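Local coordinates for protein galectin (Xenopus laevis, PDB 3WUC) that probably binds lactose and related beta-galactosides as a proto-type galectin, a beta-sandwich lectin of frog skin, at residues F35-L39 with T90-F94; R44-C48 with F112-I118. One frame throughout, in Å; residues are numbered along the deposited sequence.

Contact 1 of 2, residues F35-L39 with T90-F94; sequences FAVDL and TMLIF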
loop_
_atom_site.group_PDB
_atom_site.type_symbol
_atom_site.label_atom_id
_atom_site.label_comp_id
_atom_site.label_asym_id
_atom_site.label_seq_id
_atom_site.Cartn_x
_atom_site.Cartn_y
_atom_site.Cartn_z
ATOM N N PHE B 35 8.568 17.527 -14.038
ATOM C CA PHE B 35 7.429 17.306 -13.127
ATOM C C PHE B 35 7.778 17.775 -11.758
ATOM O O PHE B 35 8.937 17.997 -11.392
ATOM C CB PHE B 35 6.965 15.839 -13.151
ATOM C CG PHE B 35 7.824 14.857 -12.372
ATOM C CD1 PHE B 35 8.934 14.319 -12.939
ATOM C CD2 PHE B 35 7.477 14.526 -11.094
ATOM C CE1 PHE B 35 9.709 13.369 -12.224
ATOM C CE2 PHE B 35 8.245 13.654 -10.338
ATOM C CZ PHE B 35 9.346 13.097 -10.904
ATOM N N ALA B 36 6.814 17.978 -10.874
ATOM C CA ALA B 36 7.102 18.449 -9.558
ATOM C C ALA B 36 6.165 17.901 -8.529
ATOM O O ALA B 36 4.950 17.680 -8.843
ATOM C CB ALA B 36 7.005 19.985 -9.478
ATOM N N VAL B 37 6.701 17.757 -7.326
ATOM C CA VAL B 37 5.903 17.539 -6.104
ATOM C C VAL B 37 6.296 18.648 -5.147
ATOM O O VAL B 37 7.460 18.939 -4.894
ATOM C CB VAL B 37 6.178 16.162 -5.429
ATOM C CG1 VAL B 37 5.285 16.045 -4.192
ATOM C CG2 VAL B 37 5.875 15.040 -6.371
ATOM N N ASP B 38 5.286 19.400 -4.691
ATOM C CA ASP B 38 5.442 20.571 -3.868
ATOM C C ASP B 38 4.802 20.370 -2.519
ATOM O O ASP B 38 3.699 19.795 -2.372
ATOM C CB ASP B 38 4.695 21.764 -4.456
ATOM C CG ASP B 38 5.219 22.222 -5.789
ATOM O OD1 ASP B 38 6.449 22.073 -6.067
ATOM O OD2 ASP B 38 4.416 22.764 -6.572
ATOM N N LEU B 39 5.473 20.810 -1.514
ATOM C CA LEU B 39 5.056 20.771 -0.112
ATOM C C LEU B 39 5.121 22.113 0.538
ATOM O O LEU B 39 6.134 22.838 0.388
ATOM C CB LEU B 39 5.896 19.732 0.699
ATOM C CG LEU B 39 5.798 18.267 0.261
ATOM C CD1 LEU B 39 6.639 17.901 -0.965
ATOM C CD2 LEU B 39 6.277 17.521 1.479
ATOM N N THR B 90 6.799 6.487 -10.476
ATOM C CA THR B 90 7.854 6.880 -9.642
ATOM C C THR B 90 7.335 7.017 -8.217
ATOM O O THR B 90 6.127 6.978 -7.988
ATOM C CB THR B 90 8.579 8.149 -10.089
ATOM O OG1 THR B 90 9.767 8.328 -9.354
ATOM C CG2 THR B 90 7.708 9.393 -9.794
ATOM N N MET B 91 8.208 7.066 -7.281
ATOM C CA MET B 91 7.877 7.226 -5.847
ATOM C C MET B 91 8.878 8.181 -5.215
ATOM O O MET B 91 10.080 8.027 -5.376
ATOM C CB MET B 91 7.892 5.896 -5.087
ATOM C CG MET B 91 7.537 6.053 -3.663
ATOM S SD MET B 91 7.298 4.442 -2.872
ATOM C CE MET B 91 8.923 3.799 -2.960
ATOM N N LEU B 92 8.378 9.205 -4.487
ATOM C CA LEU B 92 9.192 10.109 -3.714
ATOM C C LEU B 92 8.699 10.119 -2.283
ATOM O O LEU B 92 7.472 10.148 -2.075
ATOM C CB LEU B 92 9.130 11.552 -4.324
ATOM C CG LEU B 92 9.774 11.729 -5.729
ATOM C CD1 LEU B 92 9.376 13.087 -6.333
ATOM C CD2 LEU B 92 11.265 11.727 -5.537
ATOM N N ILE B 93 9.585 10.060 -1.325
ATOM C CA ILE B 93 9.210 10.055 0.093
ATOM C C ILE B 93 9.875 11.286 0.724
ATOM O O ILE B 93 11.042 11.562 0.510
ATOM C CB ILE B 93 9.621 8.757 0.800
ATOM C CG1 ILE B 93 8.906 7.625 0.119
ATOM C CG2 ILE B 93 9.262 8.858 2.233
ATOM C CD1 ILE B 93 9.406 6.296 0.646
ATOM N N PHE B 94 9.125 12.047 1.510
ATOM C CA PHE B 94 9.638 13.266 2.164
ATOM C C PHE B 94 9.541 13.113 3.653
ATOM O O PHE B 94 8.436 12.967 4.170
ATOM C CB PHE B 94 8.825 14.485 1.699
ATOM C CG PHE B 94 8.803 14.699 0.206
ATOM C CD1 PHE B 94 7.981 14.047 -0.636
ATOM C CD2 PHE B 94 9.722 15.606 -0.336
ATOM C CE1 PHE B 94 7.985 14.210 -2.015
ATOM C CE2 PHE B 94 9.711 15.821 -1.745
ATOM C CZ PHE B 94 8.886 15.156 -2.520
#
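F35, V37 and L39 face T90, L92 and F94 across the interior of the galectin beta-sandwich, where strand 36-39 of the sugar-binding sheet lies over strand 89-96 of the opposite sheet. The strand axes stand 10.0 Å apart and run in nearly the same direction, 20° off parallel, and the side chains interdigitate, the F94 ring touching both V37 and L39. L39 fits over F94: its methyl CD1 sits over the middle of the ring in a CH-pi contact, 3.7 Å from the centroid and 7° off the ring normal. The other methyl, L39 CD2, drops to the root of the same ring, 4.0 Å from F94 CB, and the forked end therefore straddles ring and stem. V37 forks too: with CG1 anti to the backbone N (chi1 -179°), that methyl meets the F94 ring obliquely while CG2 reaches L92 CD1. L92 CD1 thus fills the hollow between V37 and the F35 ring, which in turn packs edge-to-face with F84. Behind this apolar layer, D38 OD1 is hydrogen-bonded to H49 ND1 on the sugar-binding side. At the F35 end of the contact, F35 CZ approaches T90 CG2 at 4.2 Å.

Contact 2 of 2, residues R44-C48 with F112-I118; sequences RNLIC and FTCRFPI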
loop_
_atom_site.group_PDB
_atom_site.type_symbol
_atom_site.label_atom_id
_atom_site.label_comp_id
_atom_site.label_asym_id
_atom_site.label_seq_id
_atom_site.Cartn_x
_atom_site.Cartn_y
_atom_site.Cartn_z
ATOM N N ARG B 44 1.650 29.536 -2.667
ATOM C CA ARG B 44 2.548 30.679 -2.592
ATOM C C ARG B 44 3.693 30.492 -1.623
ATOM O O ARG B 44 4.642 31.307 -1.570
ATOM C CB ARG B 44 1.767 31.987 -2.204
ATOM C CG ARG B 44 0.731 32.294 -3.245
ATOM C CD ARG B 44 -0.289 33.252 -2.628
ATOM N NE ARG B 44 0.366 34.264 -1.847
ATOM C CZ ARG B 44 0.932 35.336 -2.344
ATOM N NH1 ARG B 44 0.832 35.652 -3.633
ATOM N NH2 ARG B 44 1.586 36.112 -1.519
ATOM N N ASN B 45 3.622 29.492 -0.755
ATOM C CA ASN B 45 4.547 29.315 0.347
ATOM C C ASN B 45 4.860 27.826 0.417
ATOM O O ASN B 45 4.191 27.068 1.135
ATOM C CB ASN B 45 3.999 29.800 1.663
ATOM C CG ASN B 45 3.822 31.298 1.646
ATOM O OD1 ASN B 45 4.757 32.052 1.859
ATOM N ND2 ASN B 45 2.649 31.698 1.209
ATOM N N LEU B 46 5.973 27.520 -0.224
ATOM C CA LEU B 46 6.496 26.123 -0.403
ATOM C C LEU B 46 7.762 25.945 0.413
ATOM O O LEU B 46 8.762 26.623 0.211
ATOM C CB LEU B 46 6.684 25.807 -1.822
ATOM C CG LEU B 46 5.509 25.949 -2.842
ATOM C CD1 LEU B 46 5.814 25.691 -4.277
ATOM C CD2 LEU B 46 4.376 25.051 -2.291
ATOM N N ILE B 47 7.778 24.978 1.327
ATOM C CA ILE B 47 9.005 24.605 2.039
ATOM C C ILE B 47 9.841 23.680 1.168
ATOM O O ILE B 47 11.068 23.690 1.375
ATOM C CB ILE B 47 8.732 23.970 3.444
ATOM C CG1 ILE B 47 9.899 24.034 4.361
ATOM C CG2 ILE B 47 8.106 22.574 3.336
ATOM C CD1 ILE B 47 10.199 25.445 4.839
ATOM N N CYS B 48 9.216 22.937 0.252
ATOM C CA CYS B 48 9.985 22.124 -0.662
ATOM C C CYS B 48 9.265 21.960 -1.975
ATOM O O CYS B 48 8.203 21.354 -2.029
ATOM C CB CYS B 48 10.279 20.773 -0.004
ATOM S SG CYS B 48 11.389 19.740 -1.054
ATOM N N PHE B 112 17.301 18.956 2.534
ATOM C CA PHE B 112 16.847 20.263 2.146
ATOM C C PHE B 112 16.424 20.961 3.419
ATOM O O PHE B 112 15.350 20.713 4.000
ATOM C CB PHE B 112 15.697 20.201 1.075
ATOM C CG PHE B 112 15.466 21.468 0.365
ATOM C CD1 PHE B 112 16.437 22.121 -0.397
ATOM C CD2 PHE B 112 14.260 22.132 0.528
ATOM C CE1 PHE B 112 16.238 23.338 -1.024
ATOM C CE2 PHE B 112 14.017 23.317 -0.126
ATOM C CZ PHE B 112 15.006 23.978 -0.881
ATOM N N THR B 113 17.257 21.881 3.916
ATOM C CA THR B 113 16.964 22.502 5.208
ATOM C C THR B 113 15.739 23.403 5.081
ATOM O O THR B 113 15.571 24.051 4.019
ATOM C CB THR B 113 18.154 23.418 5.631
ATOM O OG1 THR B 113 19.324 22.629 5.688
ATOM C CG2 THR B 113 17.921 23.992 6.971
ATOM N N CYS B 114 14.881 23.454 6.127
ATOM C CA CYS B 114 13.756 24.351 6.112
ATOM C C CYS B 114 14.274 25.814 6.012
ATOM O O CYS B 114 15.056 26.203 6.884
ATOM C CB CYS B 114 12.904 24.227 7.338
ATOM S SG CYS B 114 11.899 22.720 7.334
ATOM N N ARG B 115 13.895 26.520 4.975
ATOM C CA ARG B 115 14.374 27.921 4.795
ATOM C C ARG B 115 13.577 28.938 5.553
ATOM O O ARG B 115 13.989 30.073 5.652
ATOM C CB ARG B 115 14.359 28.250 3.382
ATOM C CG ARG B 115 15.562 27.473 2.771
ATOM C CD ARG B 115 15.472 27.567 1.322
ATOM N NE ARG B 115 16.713 27.178 0.662
ATOM C CZ ARG B 115 16.849 27.210 -0.657
ATOM N NH1 ARG B 115 18.030 26.856 -1.222
ATOM N NH2 ARG B 115 15.814 27.543 -1.423
ATOM N N PHE B 116 12.405 28.548 6.034
ATOM C CA PHE B 116 11.568 29.405 6.902
ATOM C C PHE B 116 10.927 28.542 7.977
ATOM O O PHE B 116 10.830 27.338 7.772
ATOM C CB PHE B 116 10.528 30.238 6.115
ATOM C CG PHE B 116 9.589 29.437 5.226
ATOM C CD1 PHE B 116 8.401 28.914 5.719
ATOM C CD2 PHE B 116 9.909 29.172 3.900
ATOM C CE1 PHE B 116 7.551 28.160 4.882
ATOM C CE2 PHE B 116 9.052 28.476 3.082
ATOM C CZ PHE B 116 7.903 27.943 3.587
ATOM N N PRO B 117 10.548 29.099 9.140
ATOM C CA PRO B 117 9.977 28.292 10.181
ATOM C C PRO B 117 8.622 27.715 9.742
ATOM O O PRO B 117 7.768 28.430 9.130
ATOM C CB PRO B 117 9.826 29.266 11.363
ATOM C CG PRO B 117 10.979 30.211 11.158
ATOM C CD PRO B 117 10.965 30.423 9.690
ATOM N N ILE B 118 8.485 26.420 9.941
ATOM C CA ILE B 118 7.206 25.735 9.620
ATOM C C ILE B 118 7.039 24.536 10.518
ATOM O O ILE B 118 7.935 23.818 10.734
ATOM C CB ILE B 118 7.130 25.341 8.134
ATOM C CG1 ILE B 118 5.773 24.688 7.806
ATOM C CG2 ILE B 118 8.326 24.477 7.794
ATOM C CD1 ILE B 118 5.514 24.661 6.307
HETATM O O HOH W 1 13.098 24.904 2.777
#
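I47 plugs the hollow formed by C114, F116 and I118 at a classic beta bulge, where I47 and C48 both face L39 and strand 45-53 of the galectin beta-sandwich turns a corner. I47 extends CG1 away from its own backbone N (chi1 -159°), and a chi2 of 70° then bends its CD1 methyl over the centre of the F116 ring, a CH-pi contact 3.6 Å from the centroid. I47 CD1 also touches I118 CG2 at 3.6 Å, and CG1 lies against C114 SG. F116 holds its CG between its own backbone N and carbonyl carbon (chi1 56°), which brings the ring back over I47 and sets its edge in plane with the carbonyl oxygen of L46, F116 CE2 lying 3.4 Å from L46 O. F112 meets a carbonyl likewise, its CE2 edge in plane with I47 O, while C48 SG stands obliquely to the ring. R115 hydrogen-bonds I75 O through NH1 and, through NE, a malonic acid probably from the crystallisation liquor. One water joins the two segments, donating to I47 O at 2.7 Å and to T113 O, and accepting from R115 N at 2.8 Å.

Contact 1 lies in the core, its centre about 4 Å from the centre of the chain, whereas that of contact 2 sits about 12 Å out and the contact is only partly buried. Both join the sugar-binding sheet to the opposite one: segments 35-39 and 44-48 belong to neighbouring strands, joined by a probable hydrogen bond from L39 N to C48 O, 2.8 Å, and 90-94 and 112-118 lie on or run on from strands of the five-stranded sheet. Between regular strands the chemistry of contact 1 is wholly apolar. At contact 2, where segment 44-48 bulges and 112-118 runs out of its strand, backbone carbonyls meet ring edges and a water bridges the gap. In both, a methyl lies over the face of a phenylalanine ring.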